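Local structure of aldehyde dehydrogenase (Burkholderia vietnamiensis, 5KF0) at residues D28-S36 against L95-I103. The protein probably oxidises aldehydes to carboxylic acids, as in other members of the aldehyde dehydrogenase family, and binds NADPH. Residues are numbered along the deposited sequence; the frame is centred on the assembly and turned at random.
Sequences DLEVTDKFS and LCIEAGKPI
The CG2 methyl of I97 lies over one face of the D33 carboxylate, 3.8 Å from D33 OD2, the two side chains crossing at about a right angle. Over the other face comes the backbone N of S36, which donates to D33 OD1, while the backbone N of F35 meets that oxygen nearly along its C-O axis, an Asx turn and Asx motif in one. Water 1, on the I97 side of the carboxylate plane, sits 2.7 Å from D33 OD1 and is placed to donate to it and to C96 O, though it has too few protons for every acceptor nearby. D33 OD2 forms a salt bridge with K326. With CG anti to the backbone N, beside the carbonyl carbon (chi1 -179°), the carboxylate is turned toward the N-H groups of F35 and S36 that follow it.

Carbonyls near the C-terminal end of helix 88-99 face that turn. K34 N donates to I97 O at 3.2 Å in a nearly straight bond (164°), and the CA of D33 makes a C-H contact with the same oxygen. Bends at chi2 and chi4 curl the lysine back, bringing K34 NZ to E98 O at 2.7 Å, tilted from the carbonyl plane, and to T32 O at 2.8 Å; R189 O is a third acceptor. K34 CB packs 3.8 Å from the N of G100, where the backbone departs from helical angles with a positive phi. Beside this polar group, V31 CG1 packs on E98 CB, whereas the E98 carboxylate turns to the backbone N atoms of V192 and G193.

The contact therefore illustrates a capping-like arrangement supplied by a distant chain segment: I97 O, weakly bonded by G100 N, gains the straight bond from K34 N, and E98 O gains the K34 ammonium. The lysine's positive charge, set among three carbonyl oxygens, would probably also be favoured by the negative end of the helix dipole.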
ATOM      1  N   ASP A  28       6.142  17.927 -45.860  1.00 18.33           N
ATOM      2  CA  ASP A  28       5.069  18.907 -45.962  1.00 20.06           C
ATOM      3  C   ASP A  28       4.880  19.755 -44.706  1.00 20.84           C
ATOM      4  O   ASP A  28       4.272  20.827 -44.801  1.00 23.24           O
ATOM      5  CB  ASP A  28       3.758  18.205 -46.323  1.00 18.94           C
ATOM      6  CG  ASP A  28       3.770  17.636 -47.731  1.00 22.81           C
ATOM      7  OD1 ASP A  28       4.510  18.161 -48.590  1.00 24.19           O
ATOM      8  OD2 ASP A  28       3.043  16.659 -47.985  1.00 25.66           O
ATOM      9  N   LEU A  29       5.388  19.336 -43.543  1.00 13.50           N
ATOM     10  CA  LEU A  29       5.202  20.103 -42.311  1.00 12.85           C
ATOM     11  C   LEU A  29       6.430  20.980 -42.063  1.00 16.52           C
ATOM     12  O   LEU A  29       7.503  20.483 -41.707  1.00 17.57           O
ATOM     13  CB  LEU A  29       4.930  19.184 -41.121  1.00 14.25           C
ATOM     14  CG  LEU A  29       4.779  19.910 -39.772  1.00 13.58           C
ATOM     15  CD1 LEU A  29       3.718  21.006 -39.830  1.00 14.55           C
ATOM     16  CD2 LEU A  29       4.444  18.921 -38.644  1.00 15.51           C
ATOM     17  N   GLU A  30       6.270  22.288 -42.255  1.00 16.14           N
ATOM     18  CA  GLU A  30       7.349  23.227 -41.982  1.00 17.91           C
ATOM     19  C   GLU A  30       7.339  23.595 -40.504  1.00 15.61           C
ATOM     20  O   GLU A  30       6.290  23.933 -39.949  1.00 17.83           O
ATOM     21  CB  GLU A  30       7.196  24.483 -42.842  1.00 18.28           C
ATOM     22  CG  GLU A  30       7.276  24.204 -44.335  1.00 18.92           C
ATOM     23  CD  GLU A  30       7.292  25.471 -45.172  1.00 28.28           C
ATOM     24  OE1 GLU A  30       6.616  26.450 -44.800  1.00 30.86           O
ATOM     25  OE2 GLU A  30       7.997  25.482 -46.201  1.00 34.69           O
ATOM     26  N   VAL A  31       8.505  23.534 -39.869  1.00 14.29           N
ATOM     27  CA  VAL A  31       8.660  23.893 -38.462  1.00 14.95           C
ATOM     28  C   VAL A  31       9.505  25.159 -38.409  1.00 16.13           C
ATOM     29  O   VAL A  31      10.658  25.155 -38.857  1.00 16.19           O
ATOM     30  CB  VAL A  31       9.315  22.759 -37.659  1.00 17.30           C
ATOM     31  CG1 VAL A  31       9.468  23.158 -36.185  1.00 16.44           C
ATOM     32  CG2 VAL A  31       8.520  21.459 -37.817  1.00 14.12           C
ATOM     33  N   THR A  32       8.940  26.242 -37.878  1.00 15.40           N
ATOM     34  CA  THR A  32       9.657  27.509 -37.829  1.00 16.03           C
ATOM     35  C   THR A  32      10.439  27.662 -36.532  1.00 14.58           C
ATOM     36  O   THR A  32      10.072  27.128 -35.480  1.00 16.28           O
ATOM     37  CB  THR A  32       8.703  28.697 -37.951  1.00 17.87           C
ATOM     38  OG1 THR A  32       7.770  28.657 -36.859  1.00 19.60           O
ATOM     39  CG2 THR A  32       7.971  28.662 -39.293  1.00 18.85           C
ATOM     40  N   ASP A  33      11.534  28.408 -36.625  1.00 14.35           N
ATOM     41  CA  ASP A  33      12.172  28.982 -35.451  1.00 14.47           C
ATOM     42  C   ASP A  33      11.258  30.081 -34.918  1.00 15.92           C
ATOM     43  O   ASP A  33      10.937  31.028 -35.637  1.00 15.59           O
ATOM     44  CB  ASP A  33      13.552  29.517 -35.846  1.00 14.85           C
ATOM     45  CG  ASP A  33      14.328  30.126 -34.685  1.00 20.06           C
ATOM     46  OD1 ASP A  33      13.766  30.923 -33.906  1.00 18.36           O
ATOM     47  OD2 ASP A  33      15.542  29.846 -34.583  1.00 23.68           O
ATOM     48  N   LYS A  34      10.784  29.929 -33.681  1.00 15.78           N
ATOM     49  CA  LYS A  34       9.746  30.828 -33.199  1.00 16.64           C
ATOM     50  C   LYS A  34      10.271  32.219 -32.851  1.00 20.40           C
ATOM     51  O   LYS A  34       9.472  33.120 -32.579  1.00 18.44           O
ATOM     52  CB  LYS A  34       9.043  30.203 -31.994  1.00 15.96           C
ATOM     53  CG  LYS A  34       8.420  28.831 -32.291  1.00 14.97           C
ATOM     54  CD  LYS A  34       7.388  28.913 -33.434  1.00 14.41           C
ATOM     55  CE  LYS A  34       6.728  27.549 -33.717  1.00 14.04           C
ATOM     56  NZ  LYS A  34       7.734  26.524 -34.159  1.00 13.02           N
ATOM     57  N   PHE A  35      11.585  32.425 -32.860  1.00 17.67           N
ATOM     58  CA  PHE A  35      12.144  33.761 -32.690  1.00 16.17           C
ATOM     59  C   PHE A  35      12.455  34.411 -34.031  1.00 19.39           C
ATOM     60  O   PHE A  35      12.068  35.559 -34.275  1.00 18.74           O
ATOM     61  CB  PHE A  35      13.416  33.711 -31.825  1.00 16.93           C
ATOM     62  CG  PHE A  35      14.025  35.062 -31.567  1.00 17.28           C
ATOM     63  CD1 PHE A  35      15.240  35.423 -32.146  1.00 18.33           C
ATOM     64  CD2 PHE A  35      13.368  35.993 -30.773  1.00 17.50           C
ATOM     65  CE1 PHE A  35      15.793  36.680 -31.919  1.00 19.00           C
ATOM     66  CE2 PHE A  35      13.911  37.241 -30.549  1.00 18.42           C
ATOM     67  CZ  PHE A  35      15.130  37.587 -31.125  1.00 21.36           C
ATOM     68  N   SER A  36      13.135  33.686 -34.921  1.00 16.07           N
ATOM     69  CA  SER A  36      13.505  34.262 -36.212  1.00 16.57           C
ATOM     70  C   SER A  36      12.371  34.235 -37.226  1.00 16.16           C
ATOM     71  O   SER A  36      12.376  35.035 -38.172  1.00 18.37           O
ATOM     72  CB  SER A  36      14.703  33.519 -36.802  1.00 16.98           C
ATOM     73  OG  SER A  36      14.313  32.249 -37.288  1.00 17.27           O
ATOM     74  N   LEU A  95      14.543  22.092 -28.850  1.00 16.01           N
ATOM     75  CA  LEU A  95      13.464  22.696 -28.080  0.66 15.94           C
ATOM     76  C   LEU A  95      13.545  24.218 -28.123  1.00 16.48           C
ATOM     77  O   LEU A  95      12.524  24.899 -28.279  1.00 16.65           O
ATOM     78  CB  LEU A  95      13.525  22.175 -26.648  0.66 20.58           C
ATOM     79  CG  LEU A  95      12.617  22.747 -25.577  0.66 15.84           C
ATOM     80  CD1 LEU A  95      11.160  22.680 -26.022  0.66 21.94           C
ATOM     81  CD2 LEU A  95      12.836  21.922 -24.316  0.66 15.21           C
ATOM     82  N   CYS A  96      14.750  24.766 -27.990  1.00 16.17           N
ATOM     83  CA  CYS A  96      14.936  26.207 -28.057  1.00 15.76           C
ATOM     84  C   CYS A  96      14.415  26.759 -29.381  1.00 15.95           C
ATOM     85  O   CYS A  96      13.703  27.768 -29.414  1.00 16.74           O
ATOM     86  CB  CYS A  96      16.420  26.515 -27.876  1.00 16.25           C
ATOM     87  SG  CYS A  96      16.855  28.225 -27.850  1.00 18.43           S
ATOM     88  N   ILE A  97      14.748  26.090 -30.482  1.00 13.62           N
ATOM     89  CA  ILE A  97      14.363  26.575 -31.800  1.00 13.90           C
ATOM     90  C   ILE A  97      12.856  26.448 -32.001  1.00 15.29           C
ATOM     91  O   ILE A  97      12.168  27.434 -32.295  1.00 15.23           O
ATOM     92  CB  ILE A  97      15.142  25.824 -32.890  1.00 15.81           C
ATOM     93  CG1 ILE A  97      16.627  26.159 -32.793  1.00 16.93           C
ATOM     94  CG2 ILE A  97      14.608  26.189 -34.283  1.00 16.78           C
ATOM     95  CD1 ILE A  97      17.495  25.242 -33.637  1.00 19.82           C
ATOM     96  N   GLU A  98      12.321  25.229 -31.860  1.00 14.01           N
ATOM     97  CA  GLU A  98      10.955  24.989 -32.308  1.00 13.83           C
ATOM     98  C   GLU A  98       9.905  25.525 -31.342  1.00 14.60           C
ATOM     99  O   GLU A  98       8.770  25.769 -31.765  1.00 15.39           O
ATOM    100  CB  GLU A  98      10.716  23.489 -32.562  1.00 16.31           C
ATOM    101  CG  GLU A  98      10.629  22.587 -31.345  1.00 14.20           C
ATOM    102  CD  GLU A  98      10.352  21.138 -31.737  1.00 17.03           C
ATOM    103  OE1 GLU A  98       9.890  20.920 -32.880  1.00 17.52           O
ATOM    104  OE2 GLU A  98      10.607  20.224 -30.917  1.00 16.07           O
ATOM    105  N   ALA A  99      10.235  25.689 -30.059  1.00 13.15           N
ATOM    106  CA  ALA A  99       9.304  26.298 -29.119  1.00 13.26           C
ATOM    107  C   ALA A  99       9.668  27.732 -28.776  1.00 15.55           C
ATOM    108  O   ALA A  99       8.896  28.400 -28.079  1.00 17.26           O
ATOM    109  CB  ALA A  99       9.209  25.469 -27.828  1.00 12.82           C
ATOM    110  N   GLY A 100      10.806  28.228 -29.254  1.00 14.25           N
ATOM    111  CA  GLY A 100      11.259  29.549 -28.853  1.00 14.47           C
ATOM    112  C   GLY A 100      11.547  29.645 -27.372  1.00 14.92           C
ATOM    113  O   GLY A 100      11.467  30.734 -26.796  1.00 16.71           O
ATOM    114  N   LYS A 101      11.904  28.533 -26.747  1.00 13.96           N
ATOM    115  CA  LYS A 101      12.058  28.456 -25.297  1.00 13.91           C
ATOM    116  C   LYS A 101      13.479  28.853 -24.899  1.00 15.27           C
ATOM    117  O   LYS A 101      14.444  28.297 -25.439  1.00 14.07           O
ATOM    118  CB  LYS A 101      11.738  27.039 -24.812  1.00 13.31           C
ATOM    119  CG  LYS A 101      11.826  26.825 -23.304  1.00 13.25           C
ATOM    120  CD  LYS A 101      11.261  25.428 -22.954  1.00 12.66           C
ATOM    121  CE  LYS A 101      11.230  25.176 -21.451  1.00 19.82           C
ATOM    122  NZ  LYS A 101      10.040  24.310 -21.102  1.00 20.69           N
ATOM    123  N   PRO A 102      13.644  29.802 -23.978  1.00 14.77           N
ATOM    124  CA  PRO A 102      14.991  30.215 -23.558  1.00 16.84           C
ATOM    125  C   PRO A 102      15.893  29.021 -23.270  1.00 14.67           C
ATOM    126  O   PRO A 102      15.478  28.042 -22.652  1.00 14.22           O
ATOM    127  CB  PRO A 102      14.720  31.036 -22.298  1.00 18.03           C
ATOM    128  CG  PRO A 102      13.385  31.679 -22.605  1.00 15.65           C
ATOM    129  CD  PRO A 102      12.594  30.599 -23.315  1.00 15.71           C
ATOM    130  N   ILE A 103      17.138  29.105 -23.752  1.00 16.28           N
ATOM    131  CA  ILE A 103      18.000  27.921 -23.774  1.00 17.80           C
ATOM    132  C   ILE A 103      18.218  27.366 -22.366  1.00 16.23           C
ATOM    133  O   ILE A 103      18.257  26.142 -22.172  1.00 16.13           O
ATOM    134  CB  ILE A 103      19.330  28.233 -24.496  1.00 17.17           C
ATOM    135  CG1 ILE A 103      20.180  26.960 -24.593  1.00 18.66           C
ATOM    136  CG2 ILE A 103      20.105  29.386 -23.833  1.00 17.91           C
ATOM    137  CD1 ILE A 103      19.528  25.851 -25.422  1.00 15.63           C
TER
HETATM  138  O   HOH W   1      13.534  30.131 -31.368  1.00 23.84           O